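Local coordinates for coenzyme Q-binding protein COQ10 START domain-containing protein (PDB 3GGN) that is of unknown function but, as a member of the START-like polyketide cyclase and lipid transport family, probably binds a hydrophobic ligand, at residues V60-E65 and P81-E86. Residues are numbered along the deposited sequence; the frame is centred on the assembly and turned at random.
Sequences VSWEAE and PGARIE
Ile85 lies over one face of the Trp62 indole, its CB 3.9 Å from CE3, with the carbonyl O of Ile85 above the same ring, displaced toward its rim. The ring reaches this place because CG sits between the backbone N and the carbonyl carbon (chi1 65°), which sends the indole out across the strand, its six-membered ring under Ile85 CB. The CB of Trp62 meanwhile meets the methyl of Ala83 at 3.6 Å, so two loop residues share one tryptophan. Trp49, on the neighbouring strand 46-52, also meets the indole, their planes inclined by about 25°. Replacing Trp62 with an alanine would probably open a gap beneath Ile85 and leave Trp49 without its ring partner.

Beside this apolar patch, Val60 CG1 touches both Ile85 CG1, at 3.7 Å, and the aliphatic part of Arg84, whose side chain it crosses at a slant. The arginine then runs on to Ser61. Extended from CG to NE and turned at its last torsion, it presents the edge of its guanidinium to the carbonyl O of Ser61. NH1 donates to that oxygen over 2.7 Å, a short but not straight bond with an angle of 140° at the hydrogen. A water gives the same oxygen a second donor and accepts from Arg84 N, so one residue grips one carbonyl twice, directly and through solvent.

The example illustrates how a loop can settle against a strand where sheet pairing stops. Past the backbone bond of Glu63 with Leu80, the connection between antiparallel strands 74-79 and 86-95 of this START-like fold packs beside strand 59-70 through apolar side chains, while a single backbone oxygen, held by one direct hydrogen bond and a water, supplies the polar link at the surface.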
ATOM      1  N   VAL B  60       7.172  20.448  -3.872  1.00 38.94           N
ATOM      2  CA  VAL B  60       8.399  20.684  -4.626  1.00 35.01           C
ATOM      3  C   VAL B  60       8.569  19.633  -5.723  1.00 33.22           C
ATOM      4  O   VAL B  60       8.472  18.434  -5.464  1.00 31.51           O
ATOM      5  CB  VAL B  60       9.632  20.640  -3.700  1.00 34.98           C
ATOM      6  CG1 VAL B  60      10.909  20.815  -4.515  1.00 33.99           C
ATOM      7  CG2 VAL B  60       9.518  21.726  -2.642  1.00 34.42           C
ATOM      8  N   SER B  61       8.822  20.092  -6.944  1.00 30.48           N
ATOM      9  CA  SER B  61       9.001  19.187  -8.073  1.00 28.96           C
ATOM     10  C   SER B  61      10.257  19.503  -8.875  1.00 27.23           C
ATOM     11  O   SER B  61      10.792  20.610  -8.826  1.00 25.24           O
ATOM     12  CB  SER B  61       7.770  19.225  -8.994  1.00 28.61           C
ATOM     13  OG  SER B  61       7.743  20.393  -9.791  1.00 29.63           O
ATOM     14  N   TRP B  62      10.733  18.507  -9.607  1.00 25.09           N
ATOM     15  CA  TRP B  62      11.925  18.664 -10.421  1.00 23.93           C
ATOM     16  C   TRP B  62      11.849  17.663 -11.558  1.00 22.71           C
ATOM     17  O   TRP B  62      11.028  16.747 -11.538  1.00 22.54           O
ATOM     18  CB  TRP B  62      13.176  18.399  -9.579  1.00 26.14           C
ATOM     19  CG  TRP B  62      13.275  16.987  -9.098  1.00 28.80           C
ATOM     20  CD1 TRP B  62      13.853  15.937  -9.749  1.00 27.32           C
ATOM     21  CD2 TRP B  62      12.741  16.458  -7.879  1.00 30.39           C
ATOM     22  NE1 TRP B  62      13.715  14.788  -9.012  1.00 27.45           N
ATOM     23  CE2 TRP B  62      13.035  15.079  -7.858  1.00 29.81           C
ATOM     24  CE3 TRP B  62      12.040  17.018  -6.800  1.00 32.98           C
ATOM     25  CZ2 TRP B  62      12.654  14.243  -6.800  1.00 31.72           C
ATOM     26  CZ3 TRP B  62      11.658  16.188  -5.745  1.00 31.45           C
ATOM     27  CH2 TRP B  62      11.968  14.814  -5.757  1.00 33.03           C
ATOM     28  N   GLU B  63      12.702  17.847 -12.552  1.00 19.41           N
ATOM     29  CA  GLU B  63      12.733  16.953 -13.688  1.00 19.40           C
ATOM     30  C   GLU B  63      13.874  15.965 -13.480  1.00 18.59           C
ATOM     31  O   GLU B  63      14.934  16.323 -12.955  1.00 18.21           O
ATOM     32  CB  GLU B  63      12.961  17.752 -14.970  1.00 22.41           C
ATOM     33  CG  GLU B  63      12.611  17.005 -16.241  1.00 28.48           C
ATOM     34  CD  GLU B  63      12.790  17.864 -17.479  1.00 32.89           C
ATOM     35  OE1 GLU B  63      12.372  19.044 -17.447  1.00 33.59           O
ATOM     36  OE2 GLU B  63      13.340  17.357 -18.481  1.00 35.49           O
ATOM     37  N   ALA B  64      13.652  14.719 -13.881  1.00 17.83           N
ATOM     38  CA  ALA B  64      14.676  13.691 -13.759  1.00 18.89           C
ATOM     39  C   ALA B  64      14.742  12.872 -15.045  1.00 18.99           C
ATOM     40  O   ALA B  64      13.877  12.992 -15.916  1.00 20.05           O
ATOM     41  CB  ALA B  64      14.368  12.786 -12.579  1.00 20.15           C
ATOM     42  N   GLU B  65      15.772  12.042 -15.159  1.00 18.71           N
ATOM     43  CA  GLU B  65      15.938  11.195 -16.335  1.00 19.88           C
ATOM     44  C   GLU B  65      16.421   9.801 -15.931  1.00 19.10           C
ATOM     45  O   GLU B  65      17.146   9.649 -14.951  1.00 18.03           O
ATOM     46  CB  GLU B  65      16.952  11.826 -17.296  1.00 22.34           C
ATOM     47  CG  GLU B  65      18.405  11.545 -16.945  1.00 25.38           C
ATOM     48  CD  GLU B  65      19.399  12.243 -17.877  1.00 29.96           C
ATOM     49  OE1 GLU B  65      19.089  12.429 -19.078  1.00 28.75           O
ATOM     50  OE2 GLU B  65      20.504  12.595 -17.404  1.00 30.12           O
ATOM     51  N   PRO B  81      20.358  18.871 -13.888  1.00 21.99           N
ATOM     52  CA  PRO B  81      20.991  20.040 -13.265  1.00 20.40           C
ATOM     53  C   PRO B  81      19.954  21.157 -13.100  1.00 21.72           C
ATOM     54  O   PRO B  81      19.110  21.363 -13.975  1.00 17.48           O
ATOM     55  CB  PRO B  81      22.084  20.426 -14.266  1.00 22.69           C
ATOM     56  CG  PRO B  81      22.358  19.152 -15.022  1.00 24.16           C
ATOM     57  CD  PRO B  81      20.986  18.551 -15.181  1.00 20.66           C
ATOM     58  N   GLY B  82      20.018  21.868 -11.979  1.00 20.95           N
ATOM     59  CA  GLY B  82      19.078  22.951 -11.732  1.00 21.82           C
ATOM     60  C   GLY B  82      17.861  22.505 -10.938  1.00 23.78           C
ATOM     61  O   GLY B  82      17.057  23.331 -10.505  1.00 22.41           O
ATOM     62  N   ALA B  83      17.725  21.196 -10.744  1.00 25.47           N
ATOM     63  CA  ALA B  83      16.596  20.640 -10.005  1.00 26.41           C
ATOM     64  C   ALA B  83      16.512  21.223  -8.598  1.00 27.68           C
ATOM     65  O   ALA B  83      17.529  21.359  -7.912  1.00 25.36           O
ATOM     66  CB  ALA B  83      16.720  19.114  -9.930  1.00 27.51           C
ATOM     67  N   ARG B  84      15.299  21.565  -8.171  1.00 28.80           N
ATOM     68  CA  ARG B  84      15.099  22.124  -6.837  1.00 31.34           C
ATOM     69  C   ARG B  84      15.692  21.195  -5.790  1.00 30.65           C
ATOM     70  O   ARG B  84      16.183  21.641  -4.754  1.00 29.87           O
ATOM     71  CB  ARG B  84      13.609  22.313  -6.535  1.00 34.98           C
ATOM     72  CG  ARG B  84      12.896  23.357  -7.383  1.00 38.76           C
ATOM     73  CD  ARG B  84      11.486  23.578  -6.854  1.00 43.05           C
ATOM     74  NE  ARG B  84      10.749  24.577  -7.621  1.00 47.77           N
ATOM     75  CZ  ARG B  84      10.197  24.360  -8.812  1.00 50.08           C
ATOM     76  NH1 ARG B  84      10.292  23.168  -9.387  1.00 50.05           N
ATOM     77  NH2 ARG B  84       9.545  25.339  -9.429  1.00 51.29           N
ATOM     78  N   ILE B  85      15.638  19.896  -6.067  1.00 29.18           N
ATOM     79  CA  ILE B  85      16.160  18.899  -5.147  1.00 30.54           C
ATOM     80  C   ILE B  85      17.030  17.906  -5.889  1.00 29.29           C
ATOM     81  O   ILE B  85      16.581  17.258  -6.829  1.00 28.54           O
ATOM     82  CB  ILE B  85      15.019  18.121  -4.453  1.00 30.80           C
ATOM     83  CG1 ILE B  85      14.101  19.098  -3.716  1.00 32.51           C
ATOM     84  CG2 ILE B  85      15.593  17.100  -3.472  1.00 32.09           C
ATOM     85  CD1 ILE B  85      14.816  19.943  -2.683  1.00 31.61           C
ATOM     86  N   GLU B  86      18.282  17.805  -5.467  1.00 30.54           N
ATOM     87  CA  GLU B  86      19.215  16.874  -6.077  1.00 30.41           C
ATOM     88  C   GLU B  86      18.891  15.489  -5.540  1.00 28.79           C
ATOM     89  O   GLU B  86      18.779  15.290  -4.329  1.00 25.42           O
ATOM     90  CB  GLU B  86      20.654  17.238  -5.703  1.00 31.92           C
ATOM     91  CG  GLU B  86      21.147  18.555  -6.285  1.00 36.27           C
ATOM     92  CD  GLU B  86      22.331  19.122  -5.521  1.00 38.09           C
ATOM     93  OE1 GLU B  86      23.336  18.401  -5.342  1.00 41.17           O
ATOM     94  OE2 GLU B  86      22.253  20.295  -5.099  1.00 41.90           O
TER
HETATM   95  O   HOH W   1      13.327  21.704  -9.890  1.00 33.62           O